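Local coordinates for SusD/RagB family nutrient-binding outer membrane lipoprotein (Bacteroides vulgatus, PDB 4F7A) that probably binds glycans, such as mucin O-glycans, at the outer membrane as a SusD-like lipoprotein, at residues 437-440 and 441-445; 121-124 and 125-128; 49-52 and 53-57; 493-497 and 498-502. One frame throughout, in Å; residues are numbered along the deposited sequence.

Contact 1 (437-440 and 441-445)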
loop_
_atom_site.group_PDB
_atom_site.type_symbol
_atom_site.label_atom_id
_atom_site.label_comp_id
_atom_site.label_asym_id
_atom_site.label_seq_id
_atom_site.Cartn_x
_atom_site.Cartn_y
_atom_site.Cartn_z
ATOM N N GLU A 437 -0.686 0.047 -0.915
ATOM C CA GLU A 437 -0.882 -1.253 -1.566
ATOM C C GLU A 437 -2.237 -1.311 -2.268
ATOM O O GLU A 437 -2.347 -1.819 -3.403
ATOM C CB GLU A 437 -0.718 -2.405 -0.583
ATOM C CG GLU A 437 -0.743 -3.792 -1.262
ATOM C CD GLU A 437 0.292 -3.981 -2.373
ATOM O OE1 GLU A 437 1.305 -3.245 -2.419
ATOM O OE2 GLU A 437 0.088 -4.877 -3.236
ATOM N N ALA A 438 -3.253 -0.753 -1.622
ATOM C CA ALA A 438 -4.626 -0.770 -2.170
ATOM C C ALA A 438 -4.704 -0.048 -3.508
ATOM O O ALA A 438 -5.278 -0.552 -4.479
ATOM C CB ALA A 438 -5.605 -0.139 -1.164
ATOM N N TRP A 439 -4.097 1.129 -3.556
ATOM C CA TRP A 439 -4.116 1.939 -4.746
ATOM C C TRP A 439 -3.268 1.323 -5.866
ATOM O O TRP A 439 -3.663 1.354 -7.008
ATOM C CB TRP A 439 -3.674 3.372 -4.439
ATOM C CG TRP A 439 -3.830 4.310 -5.649
ATOM C CD1 TRP A 439 -4.838 4.293 -6.557
ATOM C CD2 TRP A 439 -2.968 5.409 -6.019
ATOM N NE1 TRP A 439 -4.648 5.285 -7.510
ATOM C CE2 TRP A 439 -3.504 5.982 -7.195
ATOM C CE3 TRP A 439 -1.775 5.940 -5.487
ATOM C CZ2 TRP A 439 -2.915 7.060 -7.824
ATOM C CZ3 TRP A 439 -1.184 6.998 -6.119
ATOM C CH2 TRP A 439 -1.755 7.557 -7.282
ATOM N N ALA A 440 -2.093 0.789 -5.534
ATOM C CA ALA A 440 -1.239 0.161 -6.525
ATOM C C ALA A 440 -1.970 -0.986 -7.186
ATOM O O ALA A 440 -1.986 -1.098 -8.409
ATOM C CB ALA A 440 0.048 -0.330 -5.893
ATOM N N GLU A 441 -2.609 -1.826 -6.388
ATOM C CA GLU A 441 -3.332 -2.976 -6.945
ATOM C C GLU A 441 -4.575 -2.593 -7.730
ATOM O O GLU A 441 -4.943 -3.255 -8.721
ATOM C CB GLU A 441 -3.633 -3.993 -5.847
ATOM C CG GLU A 441 -2.401 -4.780 -5.486
ATOM C CD GLU A 441 -1.988 -5.704 -6.603
ATOM O OE1 GLU A 441 -2.598 -6.805 -6.672
ATOM O OE2 GLU A 441 -1.074 -5.340 -7.402
ATOM N N GLN A 442 -5.231 -1.526 -7.327
ATOM C CA GLN A 442 -6.358 -1.029 -8.103
ATOM C C GLN A 442 -5.941 -0.554 -9.504
ATOM O O GLN A 442 -6.615 -0.831 -10.504
ATOM C CB GLN A 442 -7.057 0.081 -7.337
ATOM C CG GLN A 442 -8.303 0.613 -8.025
ATOM C CD GLN A 442 -8.042 1.762 -8.979
ATOM O OE1 GLN A 442 -7.006 2.423 -8.917
ATOM N NE2 GLN A 442 -9.007 2.025 -9.847
ATOM N N ARG A 443 -4.806 0.137 -9.565
ATOM C CA ARG A 443 -4.255 0.579 -10.841
ATOM C C ARG A 443 -3.768 -0.587 -11.680
ATOM O O ARG A 443 -3.937 -0.583 -12.894
ATOM C CB ARG A 443 -3.138 1.604 -10.636
ATOM C CG ARG A 443 -3.676 2.927 -10.072
ATOM C CD ARG A 443 -2.584 3.916 -9.810
ATOM N NE ARG A 443 -1.877 3.577 -8.570
ATOM C CZ ARG A 443 -0.563 3.696 -8.382
ATOM N NH1 ARG A 443 0.221 4.147 -9.361
ATOM N NH2 ARG A 443 -0.035 3.355 -7.216
ATOM N N ARG A 444 -3.197 -1.594 -11.022
ATOM C CA ARG A 444 -2.612 -2.722 -11.710
ATOM C C ARG A 444 -3.710 -3.608 -12.308
ATOM O O ARG A 444 -3.631 -4.020 -13.469
ATOM C CB ARG A 444 -1.735 -3.511 -10.723
ATOM C CG ARG A 444 -0.676 -4.416 -11.359
ATOM C CD ARG A 444 -0.989 -5.883 -11.416
ATOM N NE ARG A 444 -1.320 -6.519 -10.126
ATOM C CZ ARG A 444 -1.741 -7.785 -10.027
ATOM N NH1 ARG A 444 -1.863 -8.555 -11.107
ATOM N NH2 ARG A 444 -2.066 -8.283 -8.854
ATOM N N THR A 445 -4.762 -3.857 -11.536
ATOM C CA THR A 445 -5.769 -4.869 -11.946
ATOM C C THR A 445 -7.112 -4.309 -12.396
ATOM O O THR A 445 -7.937 -5.052 -12.956
ATOM C CB THR A 445 -6.081 -5.808 -10.778
ATOM O OG1 THR A 445 -6.770 -5.080 -9.749
ATOM C CG2 THR A 445 -4.787 -6.428 -10.193
HETATM O O HOH W 1 -6.655 4.926 -9.571
#

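Contact 2 (121-124 and 125-128)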
loop_
_atom_site.group_PDB
_atom_site.type_symbol
_atom_site.label_atom_id
_atom_site.label_comp_id
_atom_site.label_asym_id
_atom_site.label_seq_id
_atom_site.Cartn_x
_atom_site.Cartn_y
_atom_site.Cartn_z
ATOM N N LYS A 121 14.697 -1.824 2.686
ATOM C CA LYS A 121 14.960 -0.904 1.580
ATOM C C LYS A 121 13.995 -1.167 0.419
ATOM O O LYS A 121 13.447 -0.230 -0.192
ATOM C CB LYS A 121 16.426 -1.045 1.161
ATOM C CG LYS A 121 16.879 -0.047 0.130
ATOM C CD LYS A 121 18.401 0.006 0.011
ATOM C CE LYS A 121 18.993 -1.250 -0.603
ATOM N NZ LYS A 121 20.520 -1.246 -0.665
ATOM N N VAL A 122 13.743 -2.439 0.149
ATOM C CA VAL A 122 12.785 -2.828 -0.888
ATOM C C VAL A 122 11.362 -2.499 -0.447
ATOM O O VAL A 122 10.561 -1.988 -1.240
ATOM C CB VAL A 122 12.874 -4.328 -1.237
ATOM C CG1 VAL A 122 11.741 -4.723 -2.192
ATOM C CG2 VAL A 122 14.217 -4.656 -1.815
ATOM N N GLU A 123 11.049 -2.781 0.819
ATOM C CA GLU A 123 9.736 -2.400 1.377
ATOM C C GLU A 123 9.457 -0.893 1.202
ATOM O O GLU A 123 8.374 -0.506 0.805
ATOM C CB GLU A 123 9.630 -2.796 2.863
ATOM C CG GLU A 123 8.416 -2.180 3.598
ATOM C CD GLU A 123 7.077 -2.577 3.035
ATOM O OE1 GLU A 123 6.997 -3.582 2.277
ATOM O OE2 GLU A 123 6.084 -1.870 3.362
ATOM N N ALA A 124 10.439 -0.049 1.511
ATOM C CA ALA A 124 10.284 1.399 1.367
ATOM C C ALA A 124 10.159 1.815 -0.084
ATOM O O ALA A 124 9.287 2.595 -0.441
ATOM C CB ALA A 124 11.472 2.150 2.010
HETATM N N MSE A 125 11.053 1.316 -0.933
HETATM C CA MSE A 125 11.197 1.918 -2.243
HETATM C C MSE A 125 10.239 1.361 -3.301
HETATM O O MSE A 125 9.978 2.027 -4.285
HETATM C CB MSE A 125 12.647 1.820 -2.719
HETATM C CG MSE A 125 13.633 2.521 -1.779
HETATM SE SE MSE A 125 13.130 4.313 -1.299
HETATM C CE MSE A 125 13.530 5.155 -2.991
ATOM N N HIS A 126 9.702 0.163 -3.113
ATOM C CA HIS A 126 8.701 -0.319 -4.076
ATOM C C HIS A 126 7.470 0.574 -3.960
ATOM O O HIS A 126 6.811 0.829 -4.957
ATOM C CB HIS A 126 8.384 -1.825 -3.913
ATOM C CG HIS A 126 7.336 -2.130 -2.886
ATOM N ND1 HIS A 126 7.601 -2.124 -1.540
ATOM C CD2 HIS A 126 6.017 -2.402 -3.010
ATOM C CE1 HIS A 126 6.494 -2.408 -0.873
ATOM N NE2 HIS A 126 5.514 -2.572 -1.743
ATOM N N ARG A 127 7.194 1.093 -2.754
ATOM C CA ARG A 127 6.096 2.053 -2.566
ATOM C C ARG A 127 6.290 3.368 -3.363
ATOM O O ARG A 127 5.315 3.966 -3.819
ATOM C CB ARG A 127 5.930 2.370 -1.080
ATOM C CG ARG A 127 5.342 1.221 -0.271
ATOM C CD ARG A 127 5.654 1.334 1.227
ATOM N NE ARG A 127 5.283 2.599 1.870
ATOM C CZ ARG A 127 4.069 2.900 2.358
ATOM N NH1 ARG A 127 3.041 2.075 2.247
ATOM N NH2 ARG A 127 3.880 4.060 2.975
ATOM N N ILE A 128 7.546 3.774 -3.545
ATOM C CA ILE A 128 7.878 4.989 -4.304
ATOM C C ILE A 128 7.790 4.760 -5.820
ATOM O O ILE A 128 7.180 5.562 -6.518
ATOM C CB ILE A 128 9.285 5.537 -3.895
ATOM C CG1 ILE A 128 9.340 5.775 -2.368
ATOM C CG2 ILE A 128 9.641 6.800 -4.683
ATOM C CD1 ILE A 128 8.245 6.727 -1.822
HETATM O O HOH W 2 7.862 4.020 1.497
#

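Contact 3 (49-52 and 53-57)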
loop_
_atom_site.group_PDB
_atom_site.type_symbol
_atom_site.label_atom_id
_atom_site.label_comp_id
_atom_site.label_asym_id
_atom_site.label_seq_id
_atom_site.Cartn_x
_atom_site.Cartn_y
_atom_site.Cartn_z
ATOM N N PHE A 49 2.339 12.929 2.452
ATOM C CA PHE A 49 3.043 11.710 1.994
ATOM C C PHE A 49 2.043 10.728 1.389
ATOM O O PHE A 49 2.165 10.308 0.233
ATOM C CB PHE A 49 3.773 11.063 3.199
ATOM C CG PHE A 49 4.783 9.970 2.841
ATOM C CD1 PHE A 49 4.379 8.705 2.475
ATOM C CD2 PHE A 49 6.143 10.206 2.953
ATOM C CE1 PHE A 49 5.325 7.715 2.178
ATOM C CE2 PHE A 49 7.075 9.230 2.679
ATOM C CZ PHE A 49 6.671 7.991 2.276
ATOM N N GLN A 50 1.003 10.439 2.158
ATOM C CA GLN A 50 0.063 9.407 1.794
ATOM C C GLN A 50 -1.422 9.737 1.943
ATOM O O GLN A 50 -2.228 9.295 1.115
ATOM C CB GLN A 50 0.447 8.176 2.623
ATOM C CG GLN A 50 -0.554 7.140 2.795
ATOM C CD GLN A 50 0.044 5.785 3.184
ATOM O OE1 GLN A 50 1.247 5.636 3.505
ATOM N NE2 GLN A 50 -0.810 4.805 3.178
ATOM N N ASN A 51 -1.823 10.434 3.006
ATOM C CA ASN A 51 -3.254 10.505 3.309
ATOM C C ASN A 51 -4.055 11.287 2.280
ATOM O O ASN A 51 -5.170 10.879 1.914
ATOM C CB ASN A 51 -3.526 11.060 4.709
ATOM C CG ASN A 51 -4.928 10.753 5.187
ATOM O OD1 ASN A 51 -5.666 11.664 5.554
ATOM N ND2 ASN A 51 -5.317 9.445 5.184
ATOM N N LEU A 52 -3.487 12.385 1.788
ATOM C CA LEU A 52 -4.166 13.180 0.764
ATOM C C LEU A 52 -3.897 12.723 -0.682
ATOM O O LEU A 52 -4.363 13.360 -1.639
ATOM C CB LEU A 52 -3.836 14.647 0.919
ATOM C CG LEU A 52 -4.418 15.359 2.131
ATOM C CD1 LEU A 52 -3.710 16.697 2.314
ATOM C CD2 LEU A 52 -5.946 15.564 2.014
ATOM N N ASN A 53 -3.149 11.636 -0.841
ATOM C CA ASN A 53 -2.930 11.016 -2.139
ATOM C C ASN A 53 -3.466 9.568 -2.135
ATOM O O ASN A 53 -4.655 9.326 -2.317
ATOM C CB ASN A 53 -1.432 11.069 -2.471
ATOM C CG ASN A 53 -0.926 12.467 -2.589
ATOM O OD1 ASN A 53 -1.206 13.155 -3.576
ATOM N ND2 ASN A 53 -0.168 12.900 -1.607
ATOM N N HIS A 54 -2.596 8.621 -1.850
ATOM C CA HIS A 54 -2.916 7.202 -1.977
ATOM C C HIS A 54 -4.141 6.780 -1.184
ATOM O O HIS A 54 -4.907 5.961 -1.646
ATOM C CB HIS A 54 -1.731 6.356 -1.513
ATOM C CG HIS A 54 -0.422 6.807 -2.072
ATOM N ND1 HIS A 54 0.131 8.035 -1.770
ATOM C CD2 HIS A 54 0.477 6.173 -2.863
ATOM C CE1 HIS A 54 1.299 8.150 -2.382
ATOM N NE2 HIS A 54 1.528 7.036 -3.057
ATOM N N ASP A 55 -4.283 7.289 0.030
ATOM C CA ASP A 55 -5.366 6.850 0.915
ATOM C C ASP A 55 -6.723 7.279 0.368
ATOM O O ASP A 55 -7.732 6.619 0.625
ATOM C CB ASP A 55 -5.176 7.414 2.327
ATOM C CG ASP A 55 -4.106 6.669 3.138
ATOM O OD1 ASP A 55 -3.553 5.650 2.652
ATOM O OD2 ASP A 55 -3.827 7.115 4.273
HETATM N N MSE A 56 -6.743 8.398 -0.352
HETATM C CA MSE A 56 -7.954 8.843 -1.006
HETATM C C MSE A 56 -8.147 8.109 -2.334
HETATM O O MSE A 56 -9.252 7.609 -2.626
HETATM C CB MSE A 56 -7.927 10.356 -1.235
HETATM C CG MSE A 56 -9.152 10.812 -2.014
HETATM SE SE MSE A 56 -9.323 12.721 -2.167
HETATM C CE MSE A 56 -7.641 13.105 -2.837
ATOM N N PHE A 57 -7.086 8.022 -3.147
ATOM C CA PHE A 57 -7.215 7.407 -4.456
ATOM C C PHE A 57 -7.530 5.925 -4.367
ATOM O O PHE A 57 -8.233 5.384 -5.230
ATOM C CB PHE A 57 -5.997 7.679 -5.338
ATOM C CG PHE A 57 -5.764 9.159 -5.623
ATOM C CD1 PHE A 57 -6.807 9.987 -6.008
ATOM C CD2 PHE A 57 -4.503 9.708 -5.498
ATOM C CE1 PHE A 57 -6.581 11.322 -6.257
ATOM C CE2 PHE A 57 -4.271 11.052 -5.766
ATOM C CZ PHE A 57 -5.305 11.851 -6.139
#

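Contact 4 (493-497 and 498-502)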
loop_
_atom_site.group_PDB
_atom_site.type_symbol
_atom_site.label_atom_id
_atom_site.label_comp_id
_atom_site.label_asym_id
_atom_site.label_seq_id
_atom_site.Cartn_x
_atom_site.Cartn_y
_atom_site.Cartn_z
ATOM N N GLY A 493 8.470 7.103 -20.327
ATOM C CA GLY A 493 7.965 6.717 -21.654
ATOM C C GLY A 493 6.630 7.356 -21.989
ATOM O O GLY A 493 5.882 6.826 -22.795
ATOM N N GLY A 494 6.314 8.472 -21.338
ATOM C CA GLY A 494 5.058 9.186 -21.551
ATOM C C GLY A 494 5.092 10.520 -20.832
ATOM O O GLY A 494 6.069 10.830 -20.134
ATOM N N ALA A 495 4.034 11.301 -20.975
ATOM C CA ALA A 495 3.947 12.609 -20.310
ATOM C C ALA A 495 4.011 12.480 -18.783
ATOM O O ALA A 495 3.423 11.554 -18.215
ATOM C CB ALA A 495 2.662 13.353 -20.737
ATOM N N ASP A 496 4.724 13.406 -18.120
ATOM C CA ASP A 496 4.781 13.433 -16.667
ATOM C C ASP A 496 3.507 14.063 -16.079
ATOM O O ASP A 496 3.488 15.220 -15.675
ATOM C CB ASP A 496 6.006 14.196 -16.173
ATOM C CG ASP A 496 6.058 14.269 -14.662
ATOM O OD1 ASP A 496 5.530 13.336 -14.022
ATOM O OD2 ASP A 496 6.611 15.246 -14.127
ATOM N N ASN A 497 2.432 13.292 -16.092
ATOM C CA ASN A 497 1.175 13.699 -15.482
ATOM C C ASN A 497 0.482 12.454 -14.934
ATOM O O ASN A 497 1.015 11.347 -15.024
ATOM C CB ASN A 497 0.322 14.505 -16.470
ATOM C CG ASN A 497 -0.127 13.706 -17.684
ATOM O OD1 ASN A 497 -0.449 12.531 -17.576
ATOM N ND2 ASN A 497 -0.197 14.375 -18.853
ATOM N N GLY A 498 -0.704 12.636 -14.371
ATOM C CA GLY A 498 -1.375 11.568 -13.691
ATOM C C GLY A 498 -2.033 10.541 -14.598
ATOM O O GLY A 498 -2.564 9.554 -14.091
ATOM N N GLY A 499 -2.032 10.768 -15.922
ATOM C CA GLY A 499 -2.693 9.858 -16.856
ATOM C C GLY A 499 -1.780 8.829 -17.520
ATOM O O GLY A 499 -2.251 7.959 -18.268
ATOM N N THR A 500 -0.482 8.931 -17.283
ATOM C CA THR A 500 0.465 8.003 -17.892
ATOM C C THR A 500 0.595 6.701 -17.095
ATOM O O THR A 500 0.922 6.721 -15.912
ATOM C CB THR A 500 1.826 8.655 -18.031
ATOM O OG1 THR A 500 1.712 9.742 -18.952
ATOM C CG2 THR A 500 2.866 7.648 -18.529
ATOM N N ARG A 501 0.346 5.571 -17.750
ATOM C CA ARG A 501 0.449 4.278 -17.107
ATOM C C ARG A 501 1.890 3.933 -16.721
ATOM O O ARG A 501 2.837 4.107 -17.520
ATOM C CB ARG A 501 -0.098 3.158 -18.018
ATOM C CG ARG A 501 -1.584 3.223 -18.276
ATOM C CD ARG A 501 -2.041 2.008 -19.036
ATOM N NE ARG A 501 -3.403 2.168 -19.534
ATOM C CZ ARG A 501 -4.511 1.946 -18.832
ATOM N NH1 ARG A 501 -4.481 1.544 -17.561
ATOM N NH2 ARG A 501 -5.683 2.130 -19.422
ATOM N N LEU A 502 2.035 3.369 -15.523
ATOM C CA LEU A 502 3.318 2.814 -15.105
ATOM C C LEU A 502 3.592 1.507 -15.831
ATOM O O LEU A 502 2.683 0.923 -16.430
ATOM C CB LEU A 502 3.347 2.645 -13.593
ATOM C CG LEU A 502 3.130 3.958 -12.841
ATOM C CD1 LEU A 502 3.265 3.736 -11.345
ATOM C CD2 LEU A 502 4.116 5.046 -13.357
HETATM O O HOH W 3 -0.590 10.719 -20.188
#

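Contact 1 (437-440 and 441-445)
In a buried part of helix 435-445 of the SusD-like fold, W439 and R443 form a cation-pi pair one turn apart. R443 lies over one face of the indole. Its CZ is 3.7 Å from the centroid of the W439 six-membered ring, almost on the ring normal. Closer to the backbone, R443 CD makes a CH-pi contact with the five-membered ring. The guanidinium is not laid flat, since the two planes are 33° apart. A bend at chi3 of R443 (-77°) folds NE back over the indole. From there NE donates to W439 O at 3.3 Å, above the carbonyl plane, while R443 N reaches the same W439 O at 3.1 Å from the opposite face. R443 NH1 bonds onward to D130 O and R469 O. At the indole edge, in plane, a water accepts from W439 NE1 (2.9 Å) and donates to Q442 OE1 (2.6 Å). With an alanine in place of W439 the R443 guanidinium would lose its aromatic floor and would probably be less firmly placed. On another flank of the helix, R444 grips E441 side-on, NH2 to OE1 at 2.7 Å and NE to OE2 at 3.0 Å. E437 OE2 is 4.3 Å from E441 OE2, but R210 bridges to both carboxylates and K427 pairs with E441. These cations probably offset the repulsion between two buried acids.

Contact 2 (121-124 and 125-128)
V122 O takes two bonds from H126. The backbone N of H126 donates at 3.0 Å, and its ring ND1 donates at 3.0 Å to the same V122 O from the opposite face of the carbonyl plane. The oxygen lies in the imidazole plane, at the ring edge. H126 has CG between its backbone N and carbonyl carbon (chi1 85°), which turns the ring back along the helix to this oxygen. The ring also meets E123. H126 CE1 is 3.4 Å from E123 OE1, with carboxylate and ring planes 60° apart. All this lies in a buried part of helix 111-132, within the TPR-like, mainly helical SusD fold. Helices 84-104, 151-174 and 193-210 pack round it. On another side of the helix, the SE of selenomethionine M125 is 4.3 Å from A124 CB, and M125 packs on T89, Y90 and F94. A water joins the two segments by donating to A124 O at 2.8 Å and accepting from R127 NE at 3.0 Å. It sits at the edge of the R127 guanidinium, in plane. R127 NH2 bonds to I32 O and Q50 OE1, and NH1 forms a salt bridge with E434.

Contact 3 (49-52 and 53-57)
The backbone of Q50 meets that of N53 and D55 where the chain passes from helix 44-51, through L52 and N53, into the short helix 54-57. A wider pi-type turn lies at 49-51. Q50 O accepts twice: D55 N donates at 3.1 Å, nearly straight, and N53 N donates to Q50 O at 3.2 Å from above the carbonyl plane. The two come from opposite faces. The D55 carboxylate then takes a bond from each of the neighbouring Q50 and N51 side-chain amides. Q50 NE2 donates to D55 OD1 at 2.9 Å, on the syn side but tilted from the carboxylate plane. N51 ND2 donates to the anti lone pair of D55 OD2, also at 2.9 Å. The N51 amide stands 79° from the carboxylate plane. D55 has CG beside its backbone N (chi1 -77°), which aims the group back at the previous turn. A leucine in place of D55 would probably leave N51 ND2 without this acceptor and the Q50 amide less firmly fixed. H54 CE1 rests 3.5 Å from F49 O. H54 ND1 is buried without a polar partner, while NE2 bonds to T131 OG1. Q50 NE2 also bonds to E434. H54 and F57 pack on W439 of helix 435-445, F49 lies against helix 84-104, and the D55 backbone bonds to F61 of strand 61-62.

Contact 4 (493-497 and 498-502)
The backbone turns round from A495 to T500 in a loop, with a type I beta turn from N497 to T500 that brings T500 back beside A495. The loop follows helix 482-492. G493, with positive phi, is the first residue to leave helical geometry. D496 is the centre of an inverse gamma turn, held by a weak bond from N497 N to A495 O. Inside the beta turn, the N497 side chain forms an Asx turn: its OD1 accepts from G499 N at 2.9 Å. N497 has CG between its backbone N and carbonyl carbon (chi1 64°), which lets the amide oxygen fold over the turn. The T500 side chain closes the loop. T500 OG1 donates to A495 O at 2.6 Å, in the carbonyl plane and on a lone pair. This short, well-directed bond joins the two ends of the bend. T500 CG2 comes 4.0 Å from G494 CA. A beta carbon on G494 would fall about 2.8 Å from that methyl, a clash, so the absence of a side chain there suits the packing. This is a surface feature of the SusD-like fold, its centre about 20 Å from the centre of the chain. It is tied inward by D496, whose carboxylate pairs with R470 and also bonds to F473 N and Y485 OH. N497 O bonds to R470 as well, and the G498 backbone bonds to R469. Between the two key side chains sits a water that donates to T500 OG1 at 2.8 Å and to N497 OD1 at 3.2 Å.

Along the chain the order is contact 3, contact 2, contact 1, contact 4. All belong to the same SusD-like fold. Contacts 1 and 3 have centres about 13 Å apart and touch where W439 packs on H54 and F57, so helix 435-445 meets the junction of helices 44-51 and 54-57. Contact 2, on helix 111-132, is about 16 Å from contact 3 between centres, yet R127 reaches Q50 through a probable hydrogen bond. Contact 4 lies farther out and meets contact 1 where L502 packs on R443. Residues distant in sequence thus bring N-terminal and C-terminal parts of the chain together in one mainly helical body.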